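Local coordinates for mandelate racemase/muconate lactonizing enzyme family protein (Azoarcus sp., PDB 2QDE) that is of unknown function but belongs to the mandelate racemase/muconate lactonizing enzyme family, with an enolase-like barrel domain and a bound barium ion, at residues V164-G169 and I176-E181; L139-G144 and A150-A155; Q222-P225 and G231-R234; G198-T201 and T207-R210. All blocks are in the same frame, centred on the assembly; numbering follows the deposited sequence.

How the contacts relate
The four contacts belong to four successive beta-alpha units of the barrel domain, and along the chain they come in the order contact 2, contact 1, contact 4, contact 3. Their strands (135-140, 164-167, 192-195 and 220-221) lie side by side and parallel in one sheet, so chain order is also order round the barrel: centres of consecutive contacts are about 10, 13 and 9 Å apart, while contacts 2 and 3 stand about 26 Å apart. Backbone bonds join contact 1 to contact 2 and contact 3 to contact 4. The last two also touch the second subunit, and they directly follow barium ligands D195, N197 and E221 at the barrel strand ends.

Contact 1. Residues V164-G169 and I176-E181; sequences VKLKAG and IAMVAE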
# COMPACT_ATOMS: atom_id res chain seq x y z
N VAL A 164 -17.41 13.83 -31.60
CA VAL A 164 -18.67 13.12 -31.77
C VAL A 164 -18.77 12.01 -30.73
O VAL A 164 -17.91 11.13 -30.68
CB VAL A 164 -18.76 12.51 -33.19
CG1 VAL A 164 -19.96 11.60 -33.30
CG2 VAL A 164 -18.84 13.63 -34.23
N LYS A 165 -19.82 12.05 -29.93
CA LYS A 165 -20.04 11.06 -28.88
C LYS A 165 -21.25 10.17 -29.20
O LYS A 165 -22.29 10.68 -29.61
CB LYS A 165 -20.25 11.78 -27.55
CG LYS A 165 -20.73 10.90 -26.41
CD LYS A 165 -20.84 11.72 -25.12
CE LYS A 165 -21.67 11.01 -24.08
NZ LYS A 165 -21.70 11.77 -22.81
N LEU A 166 -21.10 8.86 -29.01
CA LEU A 166 -22.18 7.90 -29.27
C LEU A 166 -22.62 7.21 -27.99
O LEU A 166 -21.84 7.05 -27.05
CB LEU A 166 -21.71 6.82 -30.27
CG LEU A 166 -20.96 7.29 -31.52
CD1 LEU A 166 -20.39 6.09 -32.26
CD2 LEU A 166 -21.89 8.09 -32.44
N LYS A 167 -23.89 6.82 -27.92
CA LYS A 167 -24.38 6.09 -26.76
C LYS A 167 -24.41 4.61 -27.11
O LYS A 167 -25.01 4.22 -28.11
CB LYS A 167 -25.78 6.58 -26.38
CG LYS A 167 -25.79 8.03 -25.96
CD LYS A 167 -27.11 8.48 -25.35
CE LYS A 167 -26.99 9.91 -24.84
NZ LYS A 167 -28.31 10.45 -24.40
N ALA A 168 -23.79 3.79 -26.28
CA ALA A 168 -23.70 2.35 -26.55
C ALA A 168 -24.64 1.51 -25.71
O ALA A 168 -24.26 1.06 -24.62
CB ALA A 168 -22.27 1.91 -26.33
N GLY A 169 -25.86 1.30 -26.23
CA GLY A 169 -26.85 0.52 -25.52
C GLY A 169 -26.63 -0.99 -25.57
O GLY A 169 -26.84 -1.68 -24.56
N ILE A 176 -20.75 -2.70 -31.96
CA ILE A 176 -19.70 -2.80 -32.98
C ILE A 176 -20.15 -2.19 -34.30
O ILE A 176 -19.42 -1.40 -34.91
CB ILE A 176 -19.30 -4.27 -33.27
CG1 ILE A 176 -18.53 -4.85 -32.08
CG2 ILE A 176 -18.46 -4.35 -34.54
CD1 ILE A 176 -18.19 -6.33 -32.22
N ALA A 177 -21.35 -2.56 -34.73
CA ALA A 177 -21.91 -2.06 -35.99
C ALA A 177 -22.00 -0.54 -36.03
O ALA A 177 -21.63 0.09 -37.03
CB ALA A 177 -23.29 -2.68 -36.22
N MET A 178 -22.50 0.05 -34.94
CA MET A 178 -22.64 1.51 -34.86
C MET A 178 -21.29 2.21 -35.02
O MET A 178 -21.12 3.08 -35.89
CB MET A 178 -23.27 1.90 -33.52
CG MET A 178 -23.43 3.40 -33.28
SD MET A 178 -24.18 3.77 -31.66
CE MET A 178 -22.80 3.48 -30.55
N VAL A 179 -20.33 1.81 -34.19
CA VAL A 179 -18.99 2.39 -34.22
C VAL A 179 -18.28 2.12 -35.54
O VAL A 179 -17.65 3.01 -36.11
CB VAL A 179 -18.12 1.86 -33.04
CG1 VAL A 179 -16.69 2.34 -33.17
CG2 VAL A 179 -18.70 2.34 -31.72
N ALA A 180 -18.39 0.89 -36.03
CA ALA A 180 -17.76 0.52 -37.29
C ALA A 180 -18.18 1.49 -38.39
O ALA A 180 -17.34 2.07 -39.08
CB ALA A 180 -18.12 -0.91 -37.67
N GLU A 181 -19.49 1.65 -38.56
CA GLU A 181 -20.04 2.53 -39.58
C GLU A 181 -19.67 4.00 -39.38
O GLU A 181 -19.16 4.65 -40.31
CB GLU A 181 -21.57 2.39 -39.63
CG GLU A 181 -22.28 3.53 -40.36
CD GLU A 181 -22.04 3.53 -41.86
OE1 GLU A 181 -21.16 2.78 -42.34
OE2 GLU A 181 -22.74 4.30 -42.57
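M178 is the first residue of helix segment 176-181 to meet the strand, and its thioether end lies against L166 and the backbone of K167. The chain runs straight out from the helix to the sulfur, with CG anti to the backbone N (chi1 178°), then bends at the last torsion (chi3 76°), which turns the methyl in against L166 CB and the carbonyl of K167. M178 CE sits 3.5 Å from L166 CB and 3.4 Å from K167 O; the same methyl is 3.9 Å from L166 CD1, the two chains lying alongside and pointing opposite ways. This is the helix-on-strand layer of a beta-alpha-beta unit, 164-167 to 172-186 to 192-195, in the enolase-type barrel: the segment axes approach to 10.1 Å and run nearly antiparallel, at 164°. K165, the residue before L166, serves the other side of the strand, where its NZ makes a salt bridge to E221 and a hydrogen bond to D195, both barium ligands. V179 follows with a lighter touch: its CG2 is 4.1 Å from L166 CD1, and its side chain also packs on I194 of the next strand. Further along, E181 turns from the strand toward A150 and P146 of helix 146-159.

Contact 2. Residues L139-G144 and A150-A155; sequences LVLGAG and AEEALA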
# COMPACT_ATOMS: atom_id res chain seq x y z
N LEU A 139 -20.67 16.95 -29.73
CA LEU A 139 -22.08 16.61 -29.60
C LEU A 139 -22.39 15.12 -29.57
O LEU A 139 -21.71 14.33 -30.24
CB LEU A 139 -22.86 17.25 -30.76
CG LEU A 139 -24.18 17.93 -30.45
CD1 LEU A 139 -23.93 19.17 -29.59
CD2 LEU A 139 -24.86 18.32 -31.76
N VAL A 140 -23.41 14.75 -28.81
CA VAL A 140 -23.85 13.35 -28.70
C VAL A 140 -24.88 13.11 -29.80
O VAL A 140 -25.75 13.94 -30.02
CB VAL A 140 -24.55 13.08 -27.35
CG1 VAL A 140 -24.85 11.59 -27.22
CG2 VAL A 140 -23.69 13.54 -26.20
N LEU A 141 -24.80 11.97 -30.48
CA LEU A 141 -25.74 11.68 -31.55
C LEU A 141 -26.95 10.86 -31.09
O LEU A 141 -26.89 10.15 -30.09
CB LEU A 141 -25.03 10.95 -32.70
CG LEU A 141 -23.76 11.60 -33.24
CD1 LEU A 141 -23.26 10.79 -34.44
CD2 LEU A 141 -24.02 13.04 -33.66
N GLY A 142 -28.04 10.97 -31.85
CA GLY A 142 -29.25 10.23 -31.51
C GLY A 142 -29.21 8.80 -32.01
O GLY A 142 -28.49 8.48 -32.95
N ALA A 143 -29.99 7.94 -31.37
CA ALA A 143 -30.04 6.53 -31.75
C ALA A 143 -30.67 6.36 -33.13
O ALA A 143 -31.41 7.23 -33.61
CB ALA A 143 -30.83 5.73 -30.72
N GLY A 144 -30.38 5.23 -33.76
CA GLY A 144 -30.91 4.93 -35.08
C GLY A 144 -30.02 3.89 -35.73
O GLY A 144 -29.01 3.50 -35.15
N ALA A 150 -24.41 7.67 -38.71
CA ALA A 150 -23.23 8.14 -39.41
C ALA A 150 -23.54 9.40 -40.23
O ALA A 150 -22.67 10.26 -40.38
CB ALA A 150 -22.69 7.05 -40.31
N GLU A 151 -24.76 9.49 -40.75
CA GLU A 151 -25.14 10.67 -41.53
C GLU A 151 -25.26 11.89 -40.62
O GLU A 151 -24.91 13.01 -41.01
CB GLU A 151 -26.46 10.44 -42.27
CG GLU A 151 -26.48 9.16 -43.11
CD GLU A 151 -27.68 9.07 -44.03
OE1 GLU A 151 -28.83 9.29 -43.56
OE2 GLU A 151 -27.49 8.77 -45.24
N GLU A 152 -25.75 11.68 -39.40
CA GLU A 152 -25.86 12.80 -38.46
C GLU A 152 -24.46 13.20 -38.02
O GLU A 152 -24.20 14.37 -37.73
CB GLU A 152 -26.71 12.41 -37.24
CG GLU A 152 -26.78 13.51 -36.18
CD GLU A 152 -27.76 13.20 -35.05
OE1 GLU A 152 -28.17 12.03 -34.91
OE2 GLU A 152 -28.10 14.15 -34.30
N ALA A 153 -23.56 12.23 -37.96
CA ALA A 153 -22.18 12.49 -37.57
C ALA A 153 -21.53 13.46 -38.55
O ALA A 153 -20.90 14.44 -38.15
CB ALA A 153 -21.39 11.18 -37.53
N LEU A 154 -21.70 13.19 -39.84
CA LEU A 154 -21.14 14.04 -40.88
C LEU A 154 -21.76 15.44 -40.84
O LEU A 154 -21.07 16.43 -41.02
CB LEU A 154 -21.37 13.41 -42.25
CG LEU A 154 -20.55 12.15 -42.54
CD1 LEU A 154 -21.06 11.47 -43.81
CD2 LEU A 154 -19.08 12.54 -42.70
N ALA A 155 -23.07 15.52 -40.59
CA ALA A 155 -23.76 16.80 -40.52
C ALA A 155 -23.20 17.62 -39.35
O ALA A 155 -22.95 18.82 -39.48
CB ALA A 155 -25.26 16.58 -40.33
O HOH W 1 -28.36 9.67 -35.39
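L141 and E152 mark the closest backbone approach, with 7.0 Å between L141 CA and E152 CA. Segment 139-144 enters as the end of a strand and runs on into a loop, while 150-155 is continuous helix, confirmed within the segment by the bonds from L154 N to A150 O and from A155 N to E151 O. The backbone also supplies the polar link: G142 N donates to E152 OE1 at 3.2 Å, with an N-H...O angle of 155°. The donor stands above the carboxylate plane, 42° out of it, so the bond is fairly straight at the hydrogen but tilted at the acceptor. E152 gets there by stretching out, CG anti to the backbone N (chi1 176°) and the chain extended beyond. A water donates to G142 O at 2.7 Å and would join it to the same carboxylate oxygen, but that second leg is too short to be trusted.

The leucine divides its two methyls between neighbouring helix residues. L141 CD1 reaches A153 CB at 3.6 Å, and L141 CD2 lies 3.8 Å from E152 CG, alongside the aliphatic part of the glutamate, where leucine and glutamate reach past one another from opposite sides. V149 and V156 of the same helix, with V164 and L166 of the adjacent strand, also pack on L141, while V182 and V186 of helix 172-186 meet A153. Such packing of a helix on the strand-to-helix turn that precedes it is that of a beta-alpha-beta unit, here 135-140, 146-159 and 164-167 of the enolase-type barrel.

Contact 3. Residues Q222-P225 and G231-R234; sequences QPLP and GMAR
Apolar packing of M232 against P223 and L224 is the main interaction. The methionine chain folds twice, at chi2 (-79°) and again at chi3 (-79°), which swings its sulfur from the helix toward the loop. M232 SD then rests against the proline ring, 3.8 Å from P223 CD and 3.9 Å from P223 CG, the two side chains meeting at an oblique angle. The same sulfur is 4.1 Å from L224 CB, while the terminal methyl M232 CE stays beside the ring, 4.1 Å from P223 CD. I243 of the next barrel strand packs on both P223 and M232, which places the buried methionine between strand and helix.

A second kind of packing sets a methyl on a peptide. L224 CD1 lies over the flat face of the group joining G231 to M232, 3.3 Å from G231 C and 3.5 Å from M232 N. G231 has no side chain, and L224 can therefore come down close on its carbonyl carbon. These are contacts between a barrel loop and the helix it feeds: residues 222-225 leave strand 220-221, whose E221 binds the barium ion, and run toward helix 229-236 in the beta-alpha barrel of the enolase superfamily.

Polar interactions go to residues outside the two segments: G231 N is hydrogen-bonded to D228 OD1, and the guanidinium of R234 makes a cation-pi contact with Y202. Across the subunit boundary, N291 of the second subunit packs on L224 and P225, and R236 of that subunit on R234.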
# COMPACT_ATOMS: atom_id res chain seq x y z
N GLN A 222 -17.46 6.00 -18.73
CA GLN A 222 -18.10 5.21 -17.68
C GLN A 222 -18.60 3.82 -18.10
O GLN A 222 -19.81 3.58 -18.17
CB GLN A 222 -19.27 5.98 -17.08
CG GLN A 222 -19.73 5.44 -15.73
CD GLN A 222 -18.74 5.73 -14.62
OE1 GLN A 222 -18.40 4.85 -13.83
NE2 GLN A 222 -18.28 6.97 -14.55
N PRO A 223 -17.68 2.89 -18.37
CA PRO A 223 -18.09 1.55 -18.77
C PRO A 223 -18.72 0.74 -17.63
O PRO A 223 -19.65 -0.04 -17.85
CB PRO A 223 -16.79 0.92 -19.28
CG PRO A 223 -15.75 1.59 -18.46
CD PRO A 223 -16.21 3.03 -18.43
N LEU A 224 -18.23 0.95 -16.41
CA LEU A 224 -18.71 0.21 -15.24
C LEU A 224 -19.55 1.08 -14.29
O LEU A 224 -19.56 2.30 -14.41
CB LEU A 224 -17.50 -0.37 -14.49
CG LEU A 224 -16.55 -1.22 -15.35
CD1 LEU A 224 -15.25 -1.48 -14.60
CD2 LEU A 224 -17.24 -2.53 -15.72
N PRO A 225 -20.26 0.45 -13.34
CA PRO A 225 -21.09 1.19 -12.39
C PRO A 225 -20.32 2.30 -11.68
O PRO A 225 -19.10 2.23 -11.51
CB PRO A 225 -21.56 0.10 -11.42
CG PRO A 225 -21.62 -1.11 -12.30
CD PRO A 225 -20.34 -1.00 -13.09
N GLY A 231 -12.95 -1.78 -10.15
CA GLY A 231 -13.14 -2.35 -11.47
C GLY A 231 -12.63 -1.40 -12.55
O GLY A 231 -11.99 -1.83 -13.51
N MET A 232 -12.92 -0.11 -12.40
CA MET A 232 -12.48 0.87 -13.37
C MET A 232 -10.95 0.84 -13.44
O MET A 232 -10.37 0.87 -14.53
CB MET A 232 -12.97 2.27 -12.98
CG MET A 232 -14.48 2.49 -13.17
SD MET A 232 -14.96 2.83 -14.89
CE MET A 232 -14.51 4.60 -14.99
N ALA A 233 -10.31 0.77 -12.28
CA ALA A 233 -8.86 0.71 -12.23
C ALA A 233 -8.41 -0.60 -12.87
O ALA A 233 -7.54 -0.61 -13.73
CB ALA A 233 -8.37 0.78 -10.78
N ARG A 234 -9.03 -1.71 -12.47
CA ARG A 234 -8.68 -3.02 -13.01
C ARG A 234 -8.85 -3.08 -14.53
O ARG A 234 -8.12 -3.80 -15.22
CB ARG A 234 -9.53 -4.11 -12.35
CG ARG A 234 -9.02 -5.52 -12.63
CD ARG A 234 -10.06 -6.58 -12.30
NE ARG A 234 -10.61 -6.42 -10.96
CZ ARG A 234 -11.88 -6.12 -10.71
NH1 ARG A 234 -12.74 -5.96 -11.70
NH2 ARG A 234 -12.29 -5.99 -9.45

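Contact 4. Residues G198-T201 and T207-R210; sequences GAWT and TTIR
W200 presents its six-membered ring to T208, whose branch carbon sits over one face while the methyl lies at the rim. T208 CB makes an off-centre CH-pi contact, 4.1 Å from the centroid of the six-membered ring of W200 and 29° from the ring normal. T208 OG1 stands on that face too, 4.1 Å above the plane of the W200 ring and displaced toward its rim. The methyl approaches the CH2-CZ2 bond from beyond the ring outline: T208 CG2 is 3.4 Å from W200 CH2 and 3.6 Å from W200 CZ2. I209 adds a glancing contact, its CG1 3.9 Å from W200 CZ3 along an oblique approach.

Torsions explain which group of the threonine leads. T208 carries CG2 anti to the backbone N and OG1 beside it (chi1 -55°), an arrangement in which OG1 donates to Q204 O one helical turn earlier. P223 and D175 also pack on the tryptophan, and N291 of the second subunit gives W200 O a weak hydrogen bond. The next residue, T201, is the N-cap of helix 202-212; Q204 OE1 accepts from T201 N, and T201 OG1 is hydrogen-bonded to D203 OD1.

The contact itself is thus dispersive, the CH of T208 over the ring face, with its methyl at the CH2-CZ2 rim and an isoleucine beside it. The hydroxyl that comes along is already satisfied by its own helix, which lets a polar residue join this buried layer of the barrel without asking a bond of the indole.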
# COMPACT_ATOMS: atom_id res chain seq x y z
N GLY A 198 -22.31 3.38 -17.38
CA GLY A 198 -22.11 2.38 -16.34
C GLY A 198 -22.92 1.10 -16.40
O GLY A 198 -23.12 0.44 -15.38
N ALA A 199 -23.36 0.73 -17.59
CA ALA A 199 -24.19 -0.47 -17.76
C ALA A 199 -23.46 -1.81 -17.84
O ALA A 199 -24.12 -2.86 -17.90
CB ALA A 199 -25.08 -0.29 -19.01
N TRP A 200 -22.13 -1.82 -17.83
CA TRP A 200 -21.41 -3.08 -17.95
C TRP A 200 -20.86 -3.77 -16.70
O TRP A 200 -20.47 -3.12 -15.73
CB TRP A 200 -20.24 -2.93 -18.92
CG TRP A 200 -20.64 -2.71 -20.35
CD1 TRP A 200 -21.84 -3.01 -20.92
CD2 TRP A 200 -19.82 -2.15 -21.39
NE1 TRP A 200 -21.83 -2.67 -22.25
CE2 TRP A 200 -20.60 -2.14 -22.57
CE3 TRP A 200 -18.51 -1.66 -21.44
CZ2 TRP A 200 -20.11 -1.66 -23.79
CZ3 TRP A 200 -18.02 -1.18 -22.66
CH2 TRP A 200 -18.82 -1.18 -23.81
N THR A 201 -20.84 -5.10 -16.73
CA THR A 201 -20.26 -5.88 -15.65
C THR A 201 -18.80 -5.88 -16.12
O THR A 201 -18.53 -5.59 -17.29
CB THR A 201 -20.80 -7.34 -15.58
OG1 THR A 201 -20.50 -8.02 -16.80
CG2 THR A 201 -22.32 -7.34 -15.38
N THR A 207 -14.34 -7.42 -22.82
CA THR A 207 -14.61 -7.96 -24.15
C THR A 207 -14.99 -6.93 -25.20
O THR A 207 -14.45 -6.91 -26.30
CB THR A 207 -15.73 -9.01 -24.10
OG1 THR A 207 -15.37 -10.06 -23.19
CG2 THR A 207 -15.95 -9.62 -25.49
N THR A 208 -15.94 -6.06 -24.86
CA THR A 208 -16.40 -5.06 -25.80
C THR A 208 -15.33 -4.03 -26.12
O THR A 208 -15.11 -3.71 -27.28
CB THR A 208 -17.65 -4.35 -25.28
OG1 THR A 208 -18.65 -5.33 -24.97
CG2 THR A 208 -18.21 -3.40 -26.33
N ILE A 209 -14.66 -3.52 -25.09
CA ILE A 209 -13.62 -2.53 -25.32
C ILE A 209 -12.53 -3.10 -26.22
O ILE A 209 -12.06 -2.43 -27.13
CB ILE A 209 -13.02 -2.03 -24.00
CG1 ILE A 209 -14.11 -1.33 -23.18
CG2 ILE A 209 -11.87 -1.07 -24.27
CD1 ILE A 209 -13.67 -0.88 -21.81
N ARG A 210 -12.14 -4.34 -25.96
CA ARG A 210 -11.11 -4.96 -26.79
C ARG A 210 -11.63 -5.15 -28.21
O ARG A 210 -10.88 -5.00 -29.18
CB ARG A 210 -10.68 -6.31 -26.18
CG ARG A 210 -9.83 -6.12 -24.92
CD ARG A 210 -9.31 -7.43 -24.35
NE ARG A 210 -8.28 -7.19 -23.35
CZ ARG A 210 -7.65 -8.14 -22.67
NH1 ARG A 210 -7.96 -9.41 -22.87
NH2 ARG A 210 -6.72 -7.81 -21.78